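Local atomic coordinates of periplasmic chaperone Spy (Escherichia coli, PDB entry 3OEO), a protein that acts as an ATP-independent periplasmic chaperone that probably limits protein aggregation and assists refolding, binding its unfolded substrates over a large region. Residues L32-T35 with D36-Q40; Q41-E44 with I45-Q49; R55-L58 with E59-R62; T99-K102 with I103-I106. All coordinates share one frame; numbering follows the deposited sequence.

Interaction 1: residues L32-T35 with D36-Q40. With CD (cadmium ion), chain E.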
ATOM      1  N   LEU A  32      18.070  15.270  -7.963  1.00103.52           N
ATOM      2  CA  LEU A  32      19.504  15.125  -8.200  1.00102.99           C
ATOM      3  C   LEU A  32      20.010  16.033  -9.321  1.00104.38           C
ATOM      4  O   LEU A  32      20.995  15.712  -9.994  1.00103.19           O
ATOM      5  CB  LEU A  32      19.831  13.658  -8.510  1.00 99.42           C
ATOM      6  CG  LEU A  32      18.985  12.587  -7.813  1.00 97.19           C
ATOM      7  CD1 LEU A  32      19.216  11.252  -8.469  1.00 94.14           C
ATOM      8  CD2 LEU A  32      19.267  12.519  -6.314  1.00 98.57           C
ATOM      9  N   ASN A  33      19.344  17.174  -9.495  1.00107.10           N
ATOM     10  CA  ASN A  33      19.618  18.097 -10.599  1.00108.88           C
ATOM     11  C   ASN A  33      19.748  17.370 -11.934  1.00105.90           C
ATOM     12  O   ASN A  33      20.806  17.367 -12.571  1.00105.65           O
ATOM     13  CB  ASN A  33      20.830  18.992 -10.302  1.00111.83           C
ATOM     14  CG  ASN A  33      20.480  20.172  -9.406  1.00116.58           C
ATOM     15  OD1 ASN A  33      19.389  20.237  -8.834  1.00117.32           O
ATOM     16  ND2 ASN A  33      21.409  21.115  -9.283  1.00120.13           N
ATOM     17  N   LEU A  34      18.650  16.731 -12.321  1.00103.78           N
ATOM     18  CA  LEU A  34      18.552  15.987 -13.568  1.00101.37           C
ATOM     19  C   LEU A  34      18.446  16.916 -14.779  1.00103.65           C
ATOM     20  O   LEU A  34      18.083  18.084 -14.644  1.00107.15           O
ATOM     21  CB  LEU A  34      17.351  15.038 -13.514  1.00 99.34           C
ATOM     22  CG  LEU A  34      15.936  15.608 -13.406  1.00101.33           C
ATOM     23  CD1 LEU A  34      14.967  14.609 -13.984  1.00 99.36           C
ATOM     24  CD2 LEU A  34      15.563  15.957 -11.968  1.00102.48           C
ATOM     25  N   THR A  35      18.758  16.382 -15.956  1.00102.03           N
ATOM     26  CA  THR A  35      18.768  17.168 -17.191  1.00104.25           C
ATOM     27  C   THR A  35      17.400  17.233 -17.864  1.00105.28           C
ATOM     28  O   THR A  35      16.430  16.622 -17.401  1.00103.87           O
ATOM     29  CB  THR A  35      19.790  16.617 -18.216  1.00102.77           C
ATOM     30  OG1 THR A  35      19.445  15.269 -18.562  1.00 99.81           O
ATOM     31  CG2 THR A  35      21.207  16.662 -17.646  1.00102.42           C
ATOM     32  N   ASP A  36      17.348  17.975 -18.969  1.00107.77           N
ATOM     33  CA  ASP A  36      16.141  18.114 -19.773  1.00109.47           C
ATOM     34  C   ASP A  36      15.858  16.905 -20.667  1.00106.95           C
ATOM     35  O   ASP A  36      14.870  16.887 -21.396  1.00108.86           O
ATOM     36  CB  ASP A  36      16.185  19.404 -20.597  1.00114.14           C
ATOM     37  CG  ASP A  36      15.643  20.601 -19.835  1.00117.91           C
ATOM     38  OD1 ASP A  36      14.580  20.474 -19.189  1.00118.05           O
ATOM     39  OD2 ASP A  36      16.275  21.677 -19.888  1.00120.87           O
ATOM     40  N   ALA A  37      16.713  15.893 -20.602  1.00103.05           N
ATOM     41  CA  ALA A  37      16.458  14.645 -21.304  1.00100.70           C
ATOM     42  C   ALA A  37      15.820  13.637 -20.350  1.00 97.76           C
ATOM     43  O   ALA A  37      14.984  12.825 -20.758  1.00 97.25           O
ATOM     44  CB  ALA A  37      17.750  14.094 -21.889  1.00 99.06           C
ATOM     45  N   GLN A  38      16.204  13.730 -19.076  1.00 95.96           N
ATOM     46  CA  GLN A  38      15.848  12.749 -18.047  1.00 92.88           C
ATOM     47  C   GLN A  38      14.355  12.694 -17.703  1.00 93.18           C
ATOM     48  O   GLN A  38      13.716  11.656 -17.888  1.00 91.66           O
ATOM     49  CB  GLN A  38      16.697  12.974 -16.788  1.00 92.05           C
ATOM     50  CG  GLN A  38      18.188  12.674 -16.979  1.00 91.08           C
ATOM     51  CD  GLN A  38      19.056  13.137 -15.815  1.00 91.24           C
ATOM     52  OE1 GLN A  38      19.930  13.986 -15.980  1.00 92.89           O
ATOM     53  NE2 GLN A  38      18.820  12.579 -14.636  1.00 90.52           N
ATOM     54  N   LYS A  39      13.809  13.808 -17.212  1.00 95.29           N
ATOM     55  CA  LYS A  39      12.382  13.918 -16.849  1.00 96.15           C
ATOM     56  C   LYS A  39      11.419  13.318 -17.878  1.00 96.44           C
ATOM     57  O   LYS A  39      10.414  12.701 -17.514  1.00 95.40           O
ATOM     58  CB  LYS A  39      11.999  15.380 -16.584  1.00 99.93           C
ATOM     59  CG  LYS A  39      12.240  15.862 -15.161  1.00100.01           C
ATOM     60  CD  LYS A  39      12.072  17.376 -15.024  1.00104.31           C
ATOM     61  CE  LYS A  39      13.371  18.123 -15.303  1.00105.30           C
ATOM     62  NZ  LYS A  39      13.305  19.536 -14.842  1.00109.27           N
ATOM     63  N   GLN A  40      11.734  13.507 -19.157  1.00 97.92           N
ATOM     64  CA  GLN A  40      10.900  13.011 -20.250  1.00 99.31           C
ATOM     65  C   GLN A  40      11.071  11.510 -20.482  1.00 96.53           C
ATOM     66  O   GLN A  40      10.124  10.824 -20.876  1.00 97.09           O
ATOM     67  CB  GLN A  40      11.163  13.806 -21.539  1.00102.54           C
ATOM     68  CG  GLN A  40      10.387  13.341 -22.773  1.00104.37           C
ATOM     69  CD  GLN A  40       8.893  13.165 -22.530  1.00105.59           C
ATOM     70  OE1 GLN A  40       8.305  12.173 -22.956  1.00105.31           O
ATOM     71  NE2 GLN A  40       8.276  14.126 -21.844  1.00107.53           N
TER
HETATM   72 CD    CD E   5      14.402  22.951 -18.252  1.00 68.42          CD
HETATM   73  O   HOH W   1      14.681  21.535 -16.698  1.00 85.73           O
HETATM   74  O   HOH W   2      14.403  24.963 -17.515  1.00 16.00           O
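T35 meets Q38 at the start of helix 38-49 through both its backbone and its side chain. The Q38 chain leaves with CG anti to the carbonyl carbon (chi1 -67°) and runs extended back over the preceding turn, crossing the T35 side chain at about a right angle. Its OE1 takes the backbone N of T35 at 2.7 Å, a fairly straight bond whose donor stands well above the carbonyl plane. The hydroxyl OG1 of T35 reaches the same OE1 at 2.9 Å, but in the carbonyl plane and on a lone pair. Q111 NE2 of helix 109-118 is a further donor; three donors thus converge on this oxygen, which probably fixes the orientation of the amide. OG1 also accepts a weak bond from A37 N.

L34 lies beside these hydrogen bonds, its CB near Q38 NE2, while its CD1 branch meets K39 CG at 3.2 Å with the two side chains at about a right angle. Bent at chi3, the K39 chain turns its NZ to a water bound to a cadmium ion. D36 grips the same metal with both carboxylate oxygens, OD2 at 2.8 Å. With Q38 N returning a weak bond to T35 O, T35 and Q38 form a capping box, built here from the L-T-x-x-Q sequence that gives the LTxxQ family its name.

Interaction 2: residues Q41-E44 with I45-Q49; sequences QIRE and IMKGQ
I42 O receives the backbone N of M46 at 2.8 Å, nearly along the C=O axis, the regular bond of an alpha helix, with a weaker second bond from I45 N to the same oxygen. The segments are successive turns of helix 38-49, and K47 N continues the pattern with a weak bond to R43 O.

The side chains sort by face. I45 has the most extensive contact with the preceding turn, chiefly over its backbone: CG1 is anti to the carbonyl carbon (chi1 -52°), which puts it beside the backbone N and over that turn, 3.3 Å from Q41 O. CD1 prolongs the same branch over that carbonyl. E44 slants past I45, with E44 CG beside the same branch at 3.8 Å from I45 CG1, and its extended end runs back along the helix toward Q41. I45 and Q41 also face I106, so this side of the helix is the one laid against the end of helix 87-104.

On the exposed side, the aliphatic part of K47 passes R43 O, with K47 CG 3.4 Å from that oxygen. The charged ends of R43 and K47 stay apart, and their like charges would probably disfavour a closer approach. I42 and M46 run alongside each other off the same helix face; I42 also packs on L34 and M46 on K30. Their apolar contact is made by the I42 CG2 branch, 3.8 Å from M46 CG.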
ATOM      1  N   GLN A  41      12.276  11.002 -20.243  1.00 94.04           N
ATOM      2  CA  GLN A  41      12.499   9.560 -20.297  1.00 91.79           C
ATOM      3  C   GLN A  41      11.742   8.864 -19.175  1.00 89.97           C
ATOM      4  O   GLN A  41      11.215   7.771 -19.363  1.00 89.35           O
ATOM      5  CB  GLN A  41      13.990   9.227 -20.262  1.00 89.97           C
ATOM      6  CG  GLN A  41      14.585   9.059 -21.650  1.00 91.66           C
ATOM      7  CD  GLN A  41      16.088   9.190 -21.667  1.00 91.21           C
ATOM      8  OE1 GLN A  41      16.625  10.161 -22.201  1.00 93.18           O
ATOM      9  NE2 GLN A  41      16.781   8.214 -21.085  1.00 88.99           N
ATOM     10  N   ILE A  42      11.675   9.524 -18.021  1.00 89.60           N
ATOM     11  CA  ILE A  42      10.860   9.074 -16.898  1.00 88.52           C
ATOM     12  C   ILE A  42       9.380   9.081 -17.281  1.00 90.65           C
ATOM     13  O   ILE A  42       8.633   8.174 -16.923  1.00 89.85           O
ATOM     14  CB  ILE A  42      11.097   9.956 -15.655  1.00 88.37           C
ATOM     15  CG1 ILE A  42      12.567   9.886 -15.229  1.00 86.86           C
ATOM     16  CG2 ILE A  42      10.177   9.545 -14.505  1.00 87.32           C
ATOM     17  CD1 ILE A  42      13.025  11.057 -14.374  1.00 88.08           C
ATOM     18  N   ARG A  43       8.976  10.107 -18.024  1.00 94.15           N
ATOM     19  CA  ARG A  43       7.610  10.250 -18.523  1.00 97.07           C
ATOM     20  C   ARG A  43       7.139   9.026 -19.322  1.00 97.13           C
ATOM     21  O   ARG A  43       5.962   8.666 -19.265  1.00 98.04           O
ATOM     22  CB  ARG A  43       7.509  11.540 -19.358  1.00100.99           C
ATOM     23  CG  ARG A  43       6.188  11.807 -20.088  1.00104.70           C
ATOM     24  CD  ARG A  43       5.047  12.210 -19.158  1.00106.06           C
ATOM     25  NE  ARG A  43       5.415  13.236 -18.182  1.00105.98           N
ATOM     26  CZ  ARG A  43       4.582  14.168 -17.720  1.00109.11           C
ATOM     27  NH1 ARG A  43       3.328  14.232 -18.155  1.00111.51           N
ATOM     28  NH2 ARG A  43       5.012  15.049 -16.827  1.00109.56           N
ATOM     29  N   GLU A  44       8.055   8.385 -20.046  1.00 96.57           N
ATOM     30  CA  GLU A  44       7.702   7.233 -20.880  1.00 97.51           C
ATOM     31  C   GLU A  44       7.570   5.949 -20.062  1.00 95.25           C
ATOM     32  O   GLU A  44       6.849   5.027 -20.452  1.00 96.13           O
ATOM     33  CB  GLU A  44       8.705   7.054 -22.035  1.00 98.14           C
ATOM     34  CG  GLU A  44       9.900   6.138 -21.745  1.00 94.71           C
ATOM     35  CD  GLU A  44      11.096   6.410 -22.645  1.00 94.58           C
ATOM     36  OE1 GLU A  44      10.940   6.390 -23.887  1.00 96.79           O
ATOM     37  OE2 GLU A  44      12.200   6.636 -22.104  1.00 91.69           O
ATOM     38  N   ILE A  45       8.267   5.905 -18.929  1.00 92.91           N
ATOM     39  CA  ILE A  45       8.311   4.723 -18.071  1.00 90.95           C
ATOM     40  C   ILE A  45       7.214   4.774 -17.012  1.00 90.75           C
ATOM     41  O   ILE A  45       6.678   3.735 -16.621  1.00 90.17           O
ATOM     42  CB  ILE A  45       9.694   4.570 -17.386  1.00 88.60           C
ATOM     43  CG1 ILE A  45      10.813   4.623 -18.425  1.00 89.18           C
ATOM     44  CG2 ILE A  45       9.775   3.259 -16.603  1.00 86.81           C
ATOM     45  CD1 ILE A  45      12.172   4.929 -17.845  1.00 87.59           C
ATOM     46  N   MET A  46       6.892   5.978 -16.544  1.00 91.72           N
ATOM     47  CA  MET A  46       5.802   6.163 -15.588  1.00 92.03           C
ATOM     48  C   MET A  46       4.450   5.873 -16.241  1.00 94.44           C
ATOM     49  O   MET A  46       3.551   5.317 -15.607  1.00 93.97           O
ATOM     50  CB  MET A  46       5.836   7.565 -14.977  1.00 93.06           C
ATOM     51  CG  MET A  46       6.902   7.756 -13.911  1.00 90.94           C
ATOM     52  SD  MET A  46       6.748   6.560 -12.569  1.00 89.90           S
ATOM     53  CE  MET A  46       7.978   7.161 -11.407  1.00 88.50           C
ATOM     54  N   LYS A  47       4.330   6.244 -17.515  1.00 97.28           N
ATOM     55  CA  LYS A  47       3.184   5.865 -18.341  1.00100.31           C
ATOM     56  C   LYS A  47       3.247   4.380 -18.718  1.00 99.76           C
ATOM     57  O   LYS A  47       2.324   3.843 -19.338  1.00101.96           O
ATOM     58  CB  LYS A  47       3.103   6.737 -19.600  1.00103.89           C
ATOM     59  CG  LYS A  47       2.583   8.146 -19.353  1.00106.06           C
ATOM     60  CD  LYS A  47       2.288   8.855 -20.666  1.00110.86           C
ATOM     61  CE  LYS A  47       1.591  10.189 -20.438  1.00113.97           C
ATOM     62  NZ  LYS A  47       1.058  10.753 -21.704  1.00118.39           N
ATOM     63  N   GLY A  48       4.352   3.735 -18.352  1.00 97.30           N
ATOM     64  CA  GLY A  48       4.472   2.284 -18.426  1.00 97.00           C
ATOM     65  C   GLY A  48       4.212   1.665 -17.063  1.00 94.92           C
ATOM     66  O   GLY A  48       3.930   0.471 -16.959  1.00 94.75           O
ATOM     67  N   GLN A  49       4.304   2.495 -16.023  1.00 93.81           N
ATOM     68  CA  GLN A  49       4.101   2.079 -14.634  1.00 92.23           C
ATOM     69  C   GLN A  49       2.628   2.196 -14.209  1.00 93.47           C
ATOM     70  O   GLN A  49       2.214   1.590 -13.213  1.00 92.18           O
ATOM     71  CB  GLN A  49       4.992   2.927 -13.716  1.00 90.73           C
ATOM     72  CG  GLN A  49       5.073   2.487 -12.253  1.00 89.11           C
ATOM     73  CD  GLN A  49       5.874   3.463 -11.396  1.00 89.15           C
ATOM     74  OE1 GLN A  49       5.379   3.988 -10.402  1.00 89.96           O
ATOM     75  NE2 GLN A  49       7.110   3.723 -11.794  1.00 88.89           N
TER

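Interaction 3: residues R55-L58 with E59-R62; sequences RPPL and EERR. With CD (cadmium ion), chain J.
E60 turns back toward P57 through two torsions: chi1 of -88° sets CG beside its own backbone N, and chi2 of 82° bends the chain so that the carboxylate comes round to the proline ring. This is the entry from an extended loop into helix 60-68, and no hydrogen bond joins R55-L58 to E59-R62. What links them is the turn of the backbone itself together with van der Waals contact.

The contact is made at one corner of the proline: P57 CB sits 3.7 Å from E60 OE1, with E60 CD a little farther off. The other oxygen, E60 OE2, has a long, weak ion pair with K84, which may partly offset the cost of burying the charge, and M85 touches the same side chain. R61 packs on F119 of the second subunit, so the first turn of the helix also takes part in the dimer.

E59 behaves differently from its neighbour. Its CG lies between the backbone N and the carbonyl carbon (chi1 65°), and the rest of the chain is extended, carrying the carboxylate away from R55-L58. There it holds a cadmium ion in bidentate fashion, with E59 OE1 and E59 OE2 each 2.6 Å from the metal, and a water at 2.7 Å from the cadmium is a further ligand.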
ATOM      1  N   ARG A  55      -4.170  -1.626 -12.752  1.00100.76           N
ATOM      2  CA  ARG A  55      -4.281  -1.411 -11.303  1.00 98.32           C
ATOM      3  C   ARG A  55      -5.638  -1.760 -10.643  1.00 98.81           C
ATOM      4  O   ARG A  55      -5.646  -2.280  -9.523  1.00 96.97           O
ATOM      5  CB  ARG A  55      -3.867   0.025 -10.928  1.00 97.71           C
ATOM      6  CG  ARG A  55      -2.442   0.409 -11.332  1.00 96.70           C
ATOM      7  CD  ARG A  55      -1.932   1.632 -10.566  1.00 95.60           C
ATOM      8  NE  ARG A  55      -1.467   1.295  -9.220  1.00 93.18           N
ATOM      9  CZ  ARG A  55      -0.233   0.885  -8.920  1.00 91.77           C
ATOM     10  NH1 ARG A  55       0.686   0.752  -9.871  1.00 91.85           N
ATOM     11  NH2 ARG A  55       0.085   0.600  -7.663  1.00 89.62           N
ATOM     12  N   PRO A  56      -6.780  -1.475 -11.315  1.00101.47           N
ATOM     13  CA  PRO A  56      -8.039  -1.567 -10.572  1.00101.82           C
ATOM     14  C   PRO A  56      -8.968  -2.763 -10.879  1.00103.32           C
ATOM     15  O   PRO A  56      -9.435  -2.905 -12.013  1.00106.55           O
ATOM     16  CB  PRO A  56      -8.743  -0.261 -10.963  1.00104.35           C
ATOM     17  CG  PRO A  56      -8.185   0.083 -12.357  1.00106.30           C
ATOM     18  CD  PRO A  56      -6.997  -0.826 -12.622  1.00104.51           C
ATOM     19  N   PRO A  57      -9.238  -3.617  -9.867  1.00101.42           N
ATOM     20  CA  PRO A  57     -10.414  -4.489  -9.937  1.00103.12           C
ATOM     21  C   PRO A  57     -11.626  -3.767  -9.331  1.00103.64           C
ATOM     22  O   PRO A  57     -11.604  -3.382  -8.158  1.00101.40           O
ATOM     23  CB  PRO A  57     -10.005  -5.708  -9.105  1.00101.20           C
ATOM     24  CG  PRO A  57      -8.964  -5.207  -8.150  1.00 97.98           C
ATOM     25  CD  PRO A  57      -8.396  -3.914  -8.690  1.00 98.05           C
ATOM     26  N   LEU A  58     -12.670  -3.583 -10.134  1.00106.77           N
ATOM     27  CA  LEU A  58     -13.759  -2.656  -9.792  1.00107.85           C
ATOM     28  C   LEU A  58     -14.802  -3.121  -8.762  1.00107.21           C
ATOM     29  O   LEU A  58     -15.587  -2.305  -8.270  1.00108.13           O
ATOM     30  CB  LEU A  58     -14.453  -2.157 -11.068  1.00112.31           C
ATOM     31  CG  LEU A  58     -13.763  -1.011 -11.819  1.00113.08           C
ATOM     32  CD1 LEU A  58     -14.288  -0.904 -13.242  1.00117.87           C
ATOM     33  CD2 LEU A  58     -13.921   0.319 -11.084  1.00112.65           C
ATOM     34  N   GLU A  59     -14.808  -4.412  -8.432  1.00105.73           N
ATOM     35  CA  GLU A  59     -15.819  -4.974  -7.523  1.00105.23           C
ATOM     36  C   GLU A  59     -15.295  -5.294  -6.121  1.00101.32           C
ATOM     37  O   GLU A  59     -16.081  -5.515  -5.200  1.00101.11           O
ATOM     38  CB  GLU A  59     -16.477  -6.220  -8.138  1.00107.86           C
ATOM     39  CG  GLU A  59     -15.532  -7.394  -8.328  1.00106.24           C
ATOM     40  CD  GLU A  59     -16.245  -8.710  -8.513  1.00107.84           C
ATOM     41  OE1 GLU A  59     -16.946  -8.873  -9.535  1.00111.36           O
ATOM     42  OE2 GLU A  59     -16.084  -9.595  -7.647  1.00105.80           O
ATOM     43  N   GLU A  60     -13.974  -5.330  -5.968  1.00 98.43           N
ATOM     44  CA  GLU A  60     -13.346  -5.672  -4.690  1.00 94.95           C
ATOM     45  C   GLU A  60     -13.332  -4.492  -3.728  1.00 93.23           C
ATOM     46  O   GLU A  60     -13.430  -4.675  -2.513  1.00 92.00           O
ATOM     47  CB  GLU A  60     -11.927  -6.215  -4.904  1.00 93.38           C
ATOM     48  CG  GLU A  60     -11.854  -7.730  -5.149  1.00 93.74           C
ATOM     49  CD  GLU A  60     -12.130  -8.138  -6.592  1.00 95.90           C
ATOM     50  OE1 GLU A  60     -12.747  -7.359  -7.343  1.00 96.97           O
ATOM     51  OE2 GLU A  60     -11.722  -9.250  -6.981  1.00 97.25           O
ATOM     52  N   ARG A  61     -13.212  -3.283  -4.274  1.00 93.50           N
ATOM     53  CA  ARG A  61     -13.336  -2.057  -3.479  1.00 92.61           C
ATOM     54  C   ARG A  61     -14.735  -1.892  -2.873  1.00 93.51           C
ATOM     55  O   ARG A  61     -14.926  -1.102  -1.944  1.00 93.28           O
ATOM     56  CB  ARG A  61     -12.929  -0.826  -4.297  1.00 94.04           C
ATOM     57  CG  ARG A  61     -11.462  -0.451  -4.129  1.00 92.27           C
ATOM     58  CD  ARG A  61     -11.063   0.731  -5.005  1.00 94.36           C
ATOM     59  NE  ARG A  61      -9.768   1.278  -4.601  1.00 92.66           N
ATOM     60  CZ  ARG A  61      -9.600   2.430  -3.958  1.00 93.70           C
ATOM     61  NH1 ARG A  61     -10.648   3.188  -3.647  1.00 96.27           N
ATOM     62  NH2 ARG A  61      -8.378   2.832  -3.631  1.00 92.30           N
ATOM     63  N   ARG A  62     -15.701  -2.640  -3.409  1.00 94.50           N
ATOM     64  CA  ARG A  62     -17.004  -2.818  -2.774  1.00 94.98           C
ATOM     65  C   ARG A  62     -16.863  -3.801  -1.610  1.00 92.09           C
ATOM     66  O   ARG A  62     -17.323  -3.525  -0.507  1.00 91.43           O
ATOM     67  CB  ARG A  62     -18.039  -3.333  -3.784  1.00 98.29           C
ATOM     68  CG  ARG A  62     -19.492  -3.264  -3.307  1.00100.32           C
ATOM     69  CD  ARG A  62     -20.448  -4.107  -4.161  1.00103.89           C
ATOM     70  NE  ARG A  62     -20.377  -3.791  -5.589  1.00106.56           N
ATOM     71  CZ  ARG A  62     -19.888  -4.607  -6.521  1.00107.26           C
ATOM     72  NH1 ARG A  62     -19.440  -5.813  -6.195  1.00105.21           N
ATOM     73  NH2 ARG A  62     -19.860  -4.221  -7.790  1.00110.35           N
TER
HETATM   74 CD    CD J 162     -15.480 -10.959  -9.807  1.00 91.33          CD
HETATM   75  O   HOH W   3     -14.007 -13.198  -9.940  1.00 18.03           O

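Interaction 4: residues T99-K102 with I103-I106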
ATOM      1  N   THR A  99      10.282  -0.503 -13.082  1.00 78.25           N
ATOM      2  CA  THR A  99      10.257   0.873 -13.573  1.00 78.67           C
ATOM      3  C   THR A  99      11.186   1.794 -12.784  1.00 77.96           C
ATOM      4  O   THR A  99      11.993   2.506 -13.382  1.00 78.36           O
ATOM      5  CB  THR A  99       8.828   1.455 -13.583  1.00 79.25           C
ATOM      6  OG1 THR A  99       8.327   1.512 -12.246  1.00 78.56           O
ATOM      7  CG2 THR A  99       7.898   0.603 -14.429  1.00 80.59           C
ATOM      8  N   GLN A 100      11.081   1.770 -11.454  1.00 77.28           N
ATOM      9  CA  GLN A 100      11.967   2.559 -10.592  1.00 77.21           C
ATOM     10  C   GLN A 100      13.443   2.149 -10.678  1.00 77.14           C
ATOM     11  O   GLN A 100      14.334   2.973 -10.461  1.00 77.28           O
ATOM     12  CB  GLN A 100      11.460   2.601  -9.144  1.00 76.88           C
ATOM     13  CG  GLN A 100      10.570   3.826  -8.869  1.00 78.16           C
ATOM     14  CD  GLN A 100       9.788   3.745  -7.563  1.00 78.39           C
ATOM     15  OE1 GLN A 100       9.394   2.660  -7.119  1.00 77.69           O
ATOM     16  NE2 GLN A 100       9.542   4.903  -6.951  1.00 78.69           N
ATOM     17  N   ASN A 101      13.697   0.882 -11.008  1.00 77.21           N
ATOM     18  CA  ASN A 101      15.036   0.469 -11.405  1.00 77.62           C
ATOM     19  C   ASN A 101      15.437   1.155 -12.716  1.00 78.56           C
ATOM     20  O   ASN A 101      16.495   1.783 -12.800  1.00 78.69           O
ATOM     21  CB  ASN A 101      15.134  -1.053 -11.541  1.00 77.92           C
ATOM     22  CG  ASN A 101      16.569  -1.567 -11.429  1.00 78.18           C
ATOM     23  OD1 ASN A 101      16.848  -2.719 -11.732  1.00 78.56           O
ATOM     24  ND2 ASN A 101      17.478  -0.714 -10.990  1.00 77.68           N
ATOM     25  N   LYS A 102      14.572   1.046 -13.725  1.00 79.45           N
ATOM     26  CA  LYS A 102      14.821   1.617 -15.047  1.00 80.72           C
ATOM     27  C   LYS A 102      15.144   3.118 -15.022  1.00 81.54           C
ATOM     28  O   LYS A 102      16.014   3.572 -15.767  1.00 82.16           O
ATOM     29  CB  LYS A 102      13.660   1.300 -16.000  1.00 81.69           C
ATOM     30  CG  LYS A 102      13.663  -0.153 -16.506  1.00 81.60           C
ATOM     31  CD  LYS A 102      12.394  -0.521 -17.269  1.00 81.34           C
ATOM     32  CE  LYS A 102      12.452  -1.973 -17.737  1.00 82.34           C
ATOM     33  NZ  LYS A 102      11.258  -2.431 -18.509  1.00 82.40           N
ATOM     34  N   ILE A 103      14.462   3.882 -14.167  1.00 81.97           N
ATOM     35  CA  ILE A 103      14.817   5.295 -13.977  1.00 83.15           C
ATOM     36  C   ILE A 103      16.215   5.430 -13.363  1.00 83.06           C
ATOM     37  O   ILE A 103      16.988   6.294 -13.775  1.00 84.14           O
ATOM     38  CB  ILE A 103      13.745   6.129 -13.178  1.00 83.74           C
ATOM     39  CG1 ILE A 103      14.413   7.192 -12.289  1.00 84.23           C
ATOM     40  CG2 ILE A 103      12.852   5.242 -12.339  1.00 83.10           C
ATOM     41  CD1 ILE A 103      13.454   8.009 -11.446  1.00 85.99           C
ATOM     42  N   TYR A 104      16.533   4.574 -12.394  1.00 82.38           N
ATOM     43  CA  TYR A 104      17.877   4.538 -11.810  1.00 82.72           C
ATOM     44  C   TYR A 104      18.910   4.468 -12.936  1.00 83.14           C
ATOM     45  O   TYR A 104      19.933   5.144 -12.890  1.00 83.78           O
ATOM     46  CB  TYR A 104      18.017   3.345 -10.839  1.00 82.30           C
ATOM     47  CG  TYR A 104      19.364   3.202 -10.146  1.00 82.70           C
ATOM     48  CD1 TYR A 104      20.354   2.364 -10.665  1.00 82.68           C
ATOM     49  CD2 TYR A 104      19.639   3.887  -8.963  1.00 83.50           C
ATOM     50  CE1 TYR A 104      21.588   2.227 -10.033  1.00 83.31           C
ATOM     51  CE2 TYR A 104      20.875   3.758  -8.320  1.00 84.02           C
ATOM     52  CZ  TYR A 104      21.843   2.926  -8.861  1.00 84.27           C
ATOM     53  OH  TYR A 104      23.062   2.789  -8.230  1.00 85.65           O
ATOM     54  N   ASN A 105      18.599   3.682 -13.964  1.00 83.14           N
ATOM     55  CA  ASN A 105      19.520   3.419 -15.069  1.00 83.79           C
ATOM     56  C   ASN A 105      19.591   4.528 -16.112  1.00 84.72           C
ATOM     57  O   ASN A 105      20.448   4.501 -17.004  1.00 85.16           O
ATOM     58  CB  ASN A 105      19.184   2.080 -15.734  1.00 83.89           C
ATOM     59  CG  ASN A 105      19.838   0.890 -15.035  1.00 84.24           C
ATOM     60  OD1 ASN A 105      20.369  -0.011 -15.693  1.00 85.04           O
ATOM     61  ND2 ASN A 105      19.803   0.880 -13.701  1.00 83.43           N
ATOM     62  N   ILE A 106      18.680   5.491 -16.000  1.00 85.37           N
ATOM     63  CA  ILE A 106      18.701   6.688 -16.835  1.00 86.92           C
ATOM     64  C   ILE A 106      19.661   7.698 -16.219  1.00 87.57           C
ATOM     65  O   ILE A 106      20.193   8.570 -16.908  1.00 88.93           O
ATOM     66  CB  ILE A 106      17.300   7.317 -16.966  1.00 87.77           C
ATOM     67  CG1 ILE A 106      16.328   6.321 -17.597  1.00 88.06           C
ATOM     68  CG2 ILE A 106      17.355   8.603 -17.791  1.00 89.96           C
ATOM     69  CD1 ILE A 106      14.898   6.813 -17.651  1.00 89.43           C
TER
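The last turns of helix 87-104 are held by main-chain bonds between T99-K102 and I103-I106. I103 N donates to T99 O at 2.9 Å in a nearly straight line, and Y104 N follows with a weaker bond to Q100 O. At N105 one N-H is shared between two carbonyls: its N bonds to N101 O at 3.1 Å, in the carbonyl plane, and weakly to K102 O.

I103 lays its CG2 branch over the turn before it, against two successive carbonyl oxygens, 3.1 Å from T99 O and 3.3 Å from Q100 O. I106 sets its CG1 against a single carbonyl, 3.3 Å from K102 O, and also packs on helix 38-49. The T99 hydroxyl is turned back to H96 O within the helix.

N101 has its CG anti to the backbone N (chi1 -158°), and from there the amide slants past Y104, its plane 38° from that of the ring and N101 ND2 4.1 Å from Y104 CB. Both residues are buried and both touch the second subunit: N101 ND2 bonds weakly to S70 O of that subunit, and Y104 packs on its T69, while Y104 OH has a weak bond to N116 of its own chain. One face of this alpha-helical end therefore meets helix 38-49 of its own chain, and another belongs to the homodimer interface.

How the interactions relate
Interactions 1, 2 and 4 form one continuous patch on the same side of the chain's centre. Interaction 1 starts helix 38-49 and interaction 2 continues it, joined by packing of L34 CD1 on I42 CD1. Interaction 4, partly buried where the others are surface contacts, lies across from both: I106 meets Q38, Q41 and I45. Interaction 3 is more remote, its centre about 35 Å from that of interaction 1, and touches interaction 2 where R55 NH1 nears Q49 O. The chemistry follows the place: side-chain capping at a helix start, main-chain bonds along the helices and at their ends, and packing without hydrogen bonds at the loop. Interactions 1 and 3 each bind cadmium through an acidic side chain, while 3 and 4 reach the second subunit.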